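Long-range contact in adhesion G-protein coupled receptor G6 (PDB 6V55), which is a calcium-binding cell-surface receptor of the adhesion GPCR family, linked to myelination, whose large extracellular region probably takes part in cell adhesion and signalling: residues A[345-359]-A[434-447]. Residues are numbered along the deposited sequence; the frame is centred on the assembly and turned at random.
Sequences YRSTLVVTDEQTPDR and NGLTLDSVTVNLME
In the SEA domain sheet, strand 345-353 pairs antiparallel with strand 436-445, from Tyr-345 beside Leu-445 to Asp-353 beside Leu-436. A classic beta bulge shifts the register by one residue, with Asp-439 and Ser-440 both facing Val-350. Val-350 O accepts from Asp-439 N at 2.8 Å and only weakly from Ser-440 N. Asp-439 OD2 accepts from Thr-352 OG1 on its syn lone pair, at 2.6 Å, and also has a salt bridge to Arg-400. On the face under helices 361-374 and 419-427, Leu-349 CD2 meets Leu-438 CD1 at 3.7 Å and Val-441 CG2. Leu-445 CD1 lies off-centre against the Tyr-345 ring, a CH-pi contact. From the other face Arg-346 reaches past the strand end to Glu-447 in an end-on salt bridge, NH1 to OE2 and NH2 to OE1, both 3.2 Å. Its chain bends at chi3 (62°) to bring the guanidinium there. At the far end Leu-436 CD2 lies over one face of the Arg-359 guanidinium and Gln-355 CB over the opposite one. Asp-353 OD2 forms a salt bridge with Arg-359 NH2 at 2.7 Å and, from the other side of the carboxylate plane, accepts from Gln-355 N at 2.9 Å in an Asx turn.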
ATOM      1  N   TYR A 345      -5.187 -15.485 -23.264  1.00 24.00           N
ATOM      2  CA  TYR A 345      -6.375 -16.208 -22.825  1.00 22.80           C
ATOM      3  C   TYR A 345      -6.217 -17.684 -23.165  1.00 25.46           C
ATOM      4  O   TYR A 345      -5.678 -18.018 -24.222  1.00 33.97           O
ATOM      5  CB  TYR A 345      -7.624 -15.684 -23.519  1.00 24.59           C
ATOM      6  CG  TYR A 345      -7.980 -14.238 -23.247  1.00 30.89           C
ATOM      7  CD1 TYR A 345      -8.859 -13.904 -22.214  1.00 31.96           C
ATOM      8  CD2 TYR A 345      -7.470 -13.211 -24.042  1.00 31.68           C
ATOM      9  CE1 TYR A 345      -9.212 -12.592 -21.973  1.00 36.32           C
ATOM     10  CE2 TYR A 345      -7.809 -11.886 -23.803  1.00 35.69           C
ATOM     11  CZ  TYR A 345      -8.682 -11.581 -22.763  1.00 41.78           C
ATOM     12  OH  TYR A 345      -9.045 -10.263 -22.514  1.00 48.37           O
ATOM     13  N   ARG A 346      -6.700 -18.572 -22.295  1.00 20.32           N
ATOM     14  CA  ARG A 346      -6.720 -20.008 -22.569  1.00 22.69           C
ATOM     15  C   ARG A 346      -8.161 -20.456 -22.769  1.00 22.30           C
ATOM     16  O   ARG A 346      -9.018 -20.128 -21.943  1.00 24.24           O
ATOM     17  CB  ARG A 346      -6.080 -20.770 -21.412  1.00 24.81           C
ATOM     18  CG  ARG A 346      -6.066 -22.283 -21.539  1.00 29.85           C
ATOM     19  CD  ARG A 346      -5.609 -22.950 -20.216  1.00 30.28           C
ATOM     20  NE  ARG A 346      -6.555 -22.602 -19.161  1.00 34.61           N
ATOM     21  CZ  ARG A 346      -6.260 -21.917 -18.053  1.00 34.11           C
ATOM     22  NH1 ARG A 346      -5.011 -21.517 -17.807  1.00 29.93           N
ATOM     23  NH2 ARG A 346      -7.230 -21.635 -17.182  1.00 33.95           N
ATOM     24  N   SER A 347      -8.445 -21.197 -23.856  1.00 20.32           N
ATOM     25  CA  SER A 347      -9.817 -21.629 -24.117  1.00 20.73           C
ATOM     26  C   SER A 347      -9.919 -23.138 -24.284  1.00 21.04           C
ATOM     27  O   SER A 347      -8.966 -23.811 -24.694  1.00 20.99           O
ATOM     28  CB  SER A 347     -10.437 -20.982 -25.370  1.00 22.74           C
ATOM     29  OG  SER A 347      -9.562 -21.061 -26.476  1.00 27.60           O
ATOM     30  N   THR A 348     -11.103 -23.661 -23.963  1.00 21.37           N
ATOM     31  CA  THR A 348     -11.429 -25.074 -24.134  1.00 22.01           C
ATOM     32  C   THR A 348     -12.596 -25.164 -25.103  1.00 25.75           C
ATOM     33  O   THR A 348     -13.703 -24.701 -24.797  1.00 26.34           O
ATOM     34  CB  THR A 348     -11.763 -25.741 -22.804  1.00 22.64           C
ATOM     35  OG1 THR A 348     -10.567 -25.814 -22.022  1.00 26.00           O
ATOM     36  CG2 THR A 348     -12.306 -27.161 -23.015  1.00 22.22           C
ATOM     37  N   LEU A 349     -12.341 -25.754 -26.265  1.00 25.52           N
ATOM     38  CA  LEU A 349     -13.311 -25.865 -27.336  1.00 23.96           C
ATOM     39  C   LEU A 349     -13.785 -27.304 -27.422  1.00 24.15           C
ATOM     40  O   LEU A 349     -12.966 -28.220 -27.457  1.00 25.44           O
ATOM     41  CB  LEU A 349     -12.696 -25.432 -28.665  1.00 23.67           C
ATOM     42  CG  LEU A 349     -12.200 -23.990 -28.723  1.00 22.41           C
ATOM     43  CD1 LEU A 349     -10.994 -23.859 -29.644  1.00 22.23           C
ATOM     44  CD2 LEU A 349     -13.309 -23.113 -29.188  1.00 22.63           C
ATOM     45  N   VAL A 350     -15.103 -27.492 -27.451  1.00 28.48           N
ATOM     46  CA  VAL A 350     -15.728 -28.793 -27.674  1.00 28.21           C
ATOM     47  C   VAL A 350     -16.412 -28.725 -29.035  1.00 25.87           C
ATOM     48  O   VAL A 350     -17.354 -27.952 -29.225  1.00 24.78           O
ATOM     49  CB  VAL A 350     -16.727 -29.138 -26.567  1.00 24.45           C
ATOM     50  CG1 VAL A 350     -17.477 -30.392 -26.931  1.00 25.00           C
ATOM     51  CG2 VAL A 350     -15.995 -29.296 -25.250  1.00 24.06           C
ATOM     52  N   VAL A 351     -15.912 -29.492 -30.001  1.00 24.70           N
ATOM     53  CA  VAL A 351     -16.412 -29.434 -31.367  1.00 25.04           C
ATOM     54  C   VAL A 351     -16.941 -30.812 -31.765  1.00 25.54           C
ATOM     55  O   VAL A 351     -16.575 -31.832 -31.175  1.00 26.30           O
ATOM     56  CB  VAL A 351     -15.333 -28.935 -32.364  1.00 25.05           C
ATOM     57  CG1 VAL A 351     -14.752 -27.596 -31.923  1.00 24.26           C
ATOM     58  CG2 VAL A 351     -14.226 -29.939 -32.527  1.00 24.95           C
ATOM     59  N   THR A 352     -17.839 -30.841 -32.756  1.00 25.99           N
ATOM     60  CA  THR A 352     -18.321 -32.102 -33.331  1.00 30.85           C
ATOM     61  C   THR A 352     -17.960 -32.165 -34.811  1.00 26.87           C
ATOM     62  O   THR A 352     -18.420 -31.341 -35.601  1.00 26.70           O
ATOM     63  CB  THR A 352     -19.831 -32.291 -33.150  1.00 27.05           C
ATOM     64  OG1 THR A 352     -20.106 -32.526 -31.774  1.00 27.01           O
ATOM     65  CG2 THR A 352     -20.312 -33.490 -33.901  1.00 27.57           C
ATOM     66  N   ASP A 353     -17.138 -33.140 -35.175  1.00 26.56           N
ATOM     67  CA  ASP A 353     -16.700 -33.349 -36.543  1.00 26.66           C
ATOM     68  C   ASP A 353     -17.533 -34.476 -37.122  1.00 30.82           C
ATOM     69  O   ASP A 353     -17.509 -35.590 -36.592  1.00 31.48           O
ATOM     70  CB  ASP A 353     -15.214 -33.720 -36.576  1.00 27.77           C
ATOM     71  CG  ASP A 353     -14.562 -33.463 -37.934  1.00 33.38           C
ATOM     72  OD1 ASP A 353     -13.334 -33.250 -37.968  1.00 36.89           O
ATOM     73  OD2 ASP A 353     -15.257 -33.476 -38.972  1.00 38.18           O
ATOM     74  N   GLU A 354     -18.239 -34.205 -38.216  1.00 31.44           N
ATOM     75  CA  GLU A 354     -18.968 -35.275 -38.887  1.00 34.65           C
ATOM     76  C   GLU A 354     -18.193 -35.874 -40.047  1.00 34.67           C
ATOM     77  O   GLU A 354     -18.616 -36.901 -40.593  1.00 28.64           O
ATOM     78  CB  GLU A 354     -20.319 -34.775 -39.361  1.00 39.84           C
ATOM     79  CG  GLU A 354     -21.363 -34.919 -38.286  1.00 49.94           C
ATOM     80  CD  GLU A 354     -22.621 -34.159 -38.606  1.00 60.62           C
ATOM     81  OE1 GLU A 354     -23.715 -34.772 -38.518  1.00 65.42           O
ATOM     82  OE2 GLU A 354     -22.506 -32.951 -38.935  1.00 61.96           O
ATOM     83  N   GLN A 355     -17.051 -35.275 -40.396  1.00 29.44           N
ATOM     84  CA  GLN A 355     -16.165 -35.759 -41.444  1.00 27.74           C
ATOM     85  C   GLN A 355     -14.782 -36.027 -40.868  1.00 34.31           C
ATOM     86  O   GLN A 355     -13.792 -35.427 -41.314  1.00 41.94           O
ATOM     87  CB  GLN A 355     -16.095 -34.729 -42.571  1.00 27.71           C
ATOM     88  CG  GLN A 355     -17.424 -34.510 -43.258  1.00 30.11           C
ATOM     89  CD  GLN A 355     -17.483 -33.176 -43.948  1.00 34.91           C
ATOM     90  OE1 GLN A 355     -16.441 -32.593 -44.265  1.00 38.82           O
ATOM     91  NE2 GLN A 355     -18.702 -32.671 -44.178  1.00 32.55           N
ATOM     92  N   THR A 356     -14.727 -36.883 -39.839  1.00 33.18           N
ATOM     93  CA  THR A 356     -13.462 -37.195 -39.163  1.00 30.76           C
ATOM     94  C   THR A 356     -12.374 -37.852 -40.020  1.00 36.48           C
ATOM     95  O   THR A 356     -11.213 -37.405 -39.900  1.00 39.43           O
ATOM     96  CB  THR A 356     -13.743 -38.015 -37.894  1.00 26.89           C
ATOM     97  OG1 THR A 356     -14.874 -37.482 -37.177  1.00 27.01           O
ATOM     98  CG2 THR A 356     -12.548 -38.045 -36.989  1.00 29.92           C
ATOM     99  N   PRO A 357     -12.640 -38.838 -40.914  1.00 36.74           N
ATOM    100  CA  PRO A 357     -11.536 -39.391 -41.710  1.00 34.84           C
ATOM    101  C   PRO A 357     -11.019 -38.530 -42.845  1.00 40.12           C
ATOM    102  O   PRO A 357     -10.006 -38.891 -43.466  1.00 43.48           O
ATOM    103  CB  PRO A 357     -12.152 -40.661 -42.261  1.00 30.57           C
ATOM    104  CG  PRO A 357     -13.514 -40.361 -42.397  1.00 30.34           C
ATOM    105  CD  PRO A 357     -13.820 -39.727 -41.135  1.00 31.22           C
ATOM    106  N   ASP A 358     -11.659 -37.416 -43.137  1.00 43.31           N
ATOM    107  CA  ASP A 358     -11.294 -36.655 -44.325  1.00 49.01           C
ATOM    108  C   ASP A 358     -10.200 -35.654 -43.951  1.00 54.48           C
ATOM    109  O   ASP A 358      -9.035 -35.842 -44.300  1.00 55.63           O
ATOM    110  CB  ASP A 358     -12.552 -36.021 -44.914  1.00 53.32           C
ATOM    111  CG  ASP A 358     -13.658 -37.070 -45.161  1.00 62.48           C
ATOM    112  OD1 ASP A 358     -13.411 -38.021 -45.938  1.00 65.66           O
ATOM    113  OD2 ASP A 358     -14.759 -36.980 -44.568  1.00 64.73           O
ATOM    114  N   ARG A 359     -10.563 -34.649 -43.161  1.00 56.19           N
ATOM    115  CA  ARG A 359      -9.737 -33.482 -42.899  1.00 55.38           C
ATOM    116  C   ARG A 359      -9.004 -33.594 -41.570  1.00 57.05           C
ATOM    117  O   ARG A 359      -9.180 -34.542 -40.797  1.00 56.95           O
ATOM    118  CB  ARG A 359     -10.607 -32.226 -42.892  1.00 54.13           C
ATOM    119  CG  ARG A 359     -11.530 -32.167 -41.687  1.00 52.36           C
ATOM    120  CD  ARG A 359     -12.731 -31.317 -41.995  1.00 51.73           C
ATOM    121  NE  ARG A 359     -13.791 -31.510 -41.020  1.00 53.86           N
ATOM    122  CZ  ARG A 359     -15.008 -30.990 -41.143  1.00 59.40           C
ATOM    123  NH1 ARG A 359     -15.319 -30.249 -42.206  1.00 60.02           N
ATOM    124  NH2 ARG A 359     -15.928 -31.205 -40.210  1.00 61.40           N
ATOM    125  N   ASN A 434     -17.910 -27.217 -42.790  1.00 51.36           N
ATOM    126  CA  ASN A 434     -19.012 -28.128 -43.068  1.00 54.93           C
ATOM    127  C   ASN A 434     -18.847 -29.363 -42.191  1.00 49.40           C
ATOM    128  O   ASN A 434     -17.759 -29.945 -42.130  1.00 45.74           O
ATOM    129  CB  ASN A 434     -19.040 -28.508 -44.545  1.00 62.67           C
ATOM    130  CG  ASN A 434     -20.312 -29.243 -44.929  1.00 69.64           C
ATOM    131  OD1 ASN A 434     -20.307 -30.105 -45.818  1.00 72.58           O
ATOM    132  ND2 ASN A 434     -21.422 -28.892 -44.270  1.00 70.33           N
ATOM    133  N   GLY A 435     -19.900 -29.720 -41.453  1.00 45.54           N
ATOM    134  CA  GLY A 435     -19.831 -30.860 -40.555  1.00 40.67           C
ATOM    135  C   GLY A 435     -19.029 -30.634 -39.298  1.00 38.87           C
ATOM    136  O   GLY A 435     -18.762 -31.589 -38.571  1.00 42.32           O
ATOM    137  N   LEU A 436     -18.635 -29.395 -39.027  1.00 36.88           N
ATOM    138  CA  LEU A 436     -17.843 -29.005 -37.870  1.00 28.60           C
ATOM    139  C   LEU A 436     -18.656 -27.977 -37.098  1.00 24.14           C
ATOM    140  O   LEU A 436     -19.128 -27.000 -37.676  1.00 25.49           O
ATOM    141  CB  LEU A 436     -16.498 -28.423 -38.314  1.00 26.36           C
ATOM    142  CG  LEU A 436     -15.243 -28.608 -37.467  1.00 24.56           C
ATOM    143  CD1 LEU A 436     -15.259 -29.909 -36.659  1.00 25.07           C
ATOM    144  CD2 LEU A 436     -14.022 -28.558 -38.388  1.00 25.79           C
ATOM    145  N   THR A 437     -18.843 -28.199 -35.806  1.00 25.38           N
ATOM    146  CA  THR A 437     -19.847 -27.462 -35.050  1.00 25.82           C
ATOM    147  C   THR A 437     -19.354 -27.252 -33.634  1.00 32.08           C
ATOM    148  O   THR A 437     -18.997 -28.224 -32.971  1.00 37.83           O
ATOM    149  CB  THR A 437     -21.156 -28.241 -34.997  1.00 24.20           C
ATOM    150  OG1 THR A 437     -21.600 -28.490 -36.321  1.00 26.89           O
ATOM    151  CG2 THR A 437     -22.223 -27.483 -34.246  1.00 24.28           C
ATOM    152  N   LEU A 438     -19.370 -26.009 -33.159  1.00 31.69           N
ATOM    153  CA  LEU A 438     -19.009 -25.733 -31.772  1.00 34.97           C
ATOM    154  C   LEU A 438     -20.154 -26.147 -30.841  1.00 37.37           C
ATOM    155  O   LEU A 438     -21.285 -25.671 -30.993  1.00 40.43           O
ATOM    156  CB  LEU A 438     -18.681 -24.248 -31.616  1.00 31.53           C
ATOM    157  CG  LEU A 438     -18.305 -23.690 -30.248  1.00 25.18           C
ATOM    158  CD1 LEU A 438     -16.861 -23.977 -29.978  1.00 26.14           C
ATOM    159  CD2 LEU A 438     -18.548 -22.211 -30.233  1.00 22.74           C
ATOM    160  N   ASP A 439     -19.864 -27.037 -29.886  1.00 33.42           N
ATOM    161  CA  ASP A 439     -20.838 -27.495 -28.891  1.00 35.76           C
ATOM    162  C   ASP A 439     -20.788 -26.682 -27.612  1.00 35.43           C
ATOM    163  O   ASP A 439     -21.807 -26.533 -26.920  1.00 37.39           O
ATOM    164  CB  ASP A 439     -20.591 -28.958 -28.516  1.00 41.34           C
ATOM    165  CG  ASP A 439     -20.797 -29.890 -29.671  1.00 47.32           C
ATOM    166  OD1 ASP A 439     -21.705 -29.612 -30.493  1.00 51.15           O
ATOM    167  OD2 ASP A 439     -20.050 -30.890 -29.756  1.00 47.63           O
ATOM    168  N   SER A 440     -19.603 -26.180 -27.289  1.00 35.19           N
ATOM    169  CA  SER A 440     -19.293 -25.585 -26.005  1.00 31.58           C
ATOM    170  C   SER A 440     -17.986 -24.839 -26.169  1.00 30.30           C
ATOM    171  O   SER A 440     -17.099 -25.290 -26.903  1.00 32.22           O
ATOM    172  CB  SER A 440     -19.174 -26.660 -24.922  1.00 35.32           C
ATOM    173  OG  SER A 440     -18.214 -26.300 -23.946  1.00 44.34           O
ATOM    174  N   VAL A 441     -17.876 -23.692 -25.501  1.00 26.93           N
ATOM    175  CA  VAL A 441     -16.587 -23.019 -25.357  1.00 21.88           C
ATOM    176  C   VAL A 441     -16.573 -22.343 -23.996  1.00 23.01           C
ATOM    177  O   VAL A 441     -17.583 -21.785 -23.560  1.00 29.14           O
ATOM    178  CB  VAL A 441     -16.315 -22.034 -26.520  1.00 25.42           C
ATOM    179  CG1 VAL A 441     -17.471 -21.054 -26.731  1.00 31.23           C
ATOM    180  CG2 VAL A 441     -14.990 -21.297 -26.357  1.00 24.86           C
ATOM    181  N   THR A 442     -15.467 -22.497 -23.270  1.00 25.12           N
ATOM    182  CA  THR A 442     -15.149 -21.658 -22.121  1.00 26.11           C
ATOM    183  C   THR A 442     -13.812 -20.980 -22.397  1.00 25.63           C
ATOM    184  O   THR A 442     -12.903 -21.614 -22.942  1.00 24.96           O
ATOM    185  CB  THR A 442     -15.064 -22.478 -20.840  1.00 24.13           C
ATOM    186  OG1 THR A 442     -13.960 -23.363 -20.970  1.00 26.18           O
ATOM    187  CG2 THR A 442     -16.330 -23.323 -20.625  1.00 25.37           C
ATOM    188  N   VAL A 443     -13.704 -19.691 -22.060  1.00 26.24           N
ATOM    189  CA  VAL A 443     -12.477 -18.908 -22.214  1.00 24.39           C
ATOM    190  C   VAL A 443     -12.110 -18.338 -20.851  1.00 28.76           C
ATOM    191  O   VAL A 443     -12.963 -17.760 -20.169  1.00 31.68           O
ATOM    192  CB  VAL A 443     -12.632 -17.771 -23.246  1.00 22.33           C
ATOM    193  CG1 VAL A 443     -11.365 -16.936 -23.351  1.00 21.07           C
ATOM    194  CG2 VAL A 443     -12.981 -18.324 -24.613  1.00 21.97           C
ATOM    195  N   ASN A 444     -10.854 -18.526 -20.446  1.00 31.67           N
ATOM    196  CA  ASN A 444     -10.342 -18.026 -19.181  1.00 30.09           C
ATOM    197  C   ASN A 444      -9.169 -17.098 -19.440  1.00 30.92           C
ATOM    198  O   ASN A 444      -8.286 -17.401 -20.251  1.00 30.97           O
ATOM    199  CB  ASN A 444      -9.915 -19.171 -18.261  1.00 27.36           C
ATOM    200  CG  ASN A 444     -11.095 -19.953 -17.747  1.00 35.76           C
ATOM    201  OD1 ASN A 444     -12.158 -19.383 -17.487  1.00 40.63           O
ATOM    202  ND2 ASN A 444     -10.937 -21.264 -17.623  1.00 40.82           N
ATOM    203  N   LEU A 445      -9.191 -15.952 -18.770  1.00 32.22           N
ATOM    204  CA  LEU A 445      -8.046 -15.063 -18.785  1.00 31.11           C
ATOM    205  C   LEU A 445      -6.902 -15.723 -18.040  1.00 27.55           C
ATOM    206  O   LEU A 445      -7.100 -16.330 -16.976  1.00 23.85           O
ATOM    207  CB  LEU A 445      -8.417 -13.730 -18.151  1.00 34.02           C
ATOM    208  CG  LEU A 445      -7.350 -12.671 -17.922  1.00 33.67           C
ATOM    209  CD1 LEU A 445      -6.855 -12.151 -19.246  1.00 31.55           C
ATOM    210  CD2 LEU A 445      -7.979 -11.560 -17.114  1.00 34.26           C
ATOM    211  N   MET A 446      -5.715 -15.659 -18.646  1.00 27.34           N
ATOM    212  CA  MET A 446      -4.552 -16.376 -18.140  1.00 27.23           C
ATOM    213  C   MET A 446      -4.082 -15.771 -16.825  1.00 32.76           C
ATOM    214  O   MET A 446      -3.920 -14.549 -16.714  1.00 40.24           O
ATOM    215  CB  MET A 446      -3.430 -16.341 -19.166  1.00 25.21           C
ATOM    216  CG  MET A 446      -2.108 -16.771 -18.643  1.00 26.69           C
ATOM    217  SD  MET A 446      -1.724 -18.332 -19.336  0.88 32.56           S
ATOM    218  CE  MET A 446      -1.251 -17.841 -20.964  1.00 35.77           C
ATOM    219  N   GLU A 447      -3.900 -16.643 -15.835  1.00 25.90           N
ATOM    220  CA  GLU A 447      -3.693 -16.242 -14.458  1.00 22.59           C
ATOM    221  C   GLU A 447      -2.313 -15.632 -14.301  1.00 26.16           C
ATOM    222  O   GLU A 447      -1.345 -16.088 -14.918  1.00 28.20           O
ATOM    223  CB  GLU A 447      -3.850 -17.454 -13.539  1.00 28.84           C
ATOM    224  CG  GLU A 447      -5.250 -18.123 -13.586  1.00 37.32           C
ATOM    225  CD  GLU A 447      -5.443 -19.166 -14.719  1.00 38.62           C
ATOM    226  OE1 GLU A 447      -6.540 -19.180 -15.316  1.00 37.96           O
ATOM    227  OE2 GLU A 447      -4.506 -19.937 -15.027  1.00 39.51           O
TER
HETATM  228  O   HOH W   1     -21.655 -31.394 -36.151  1.00 10.77           O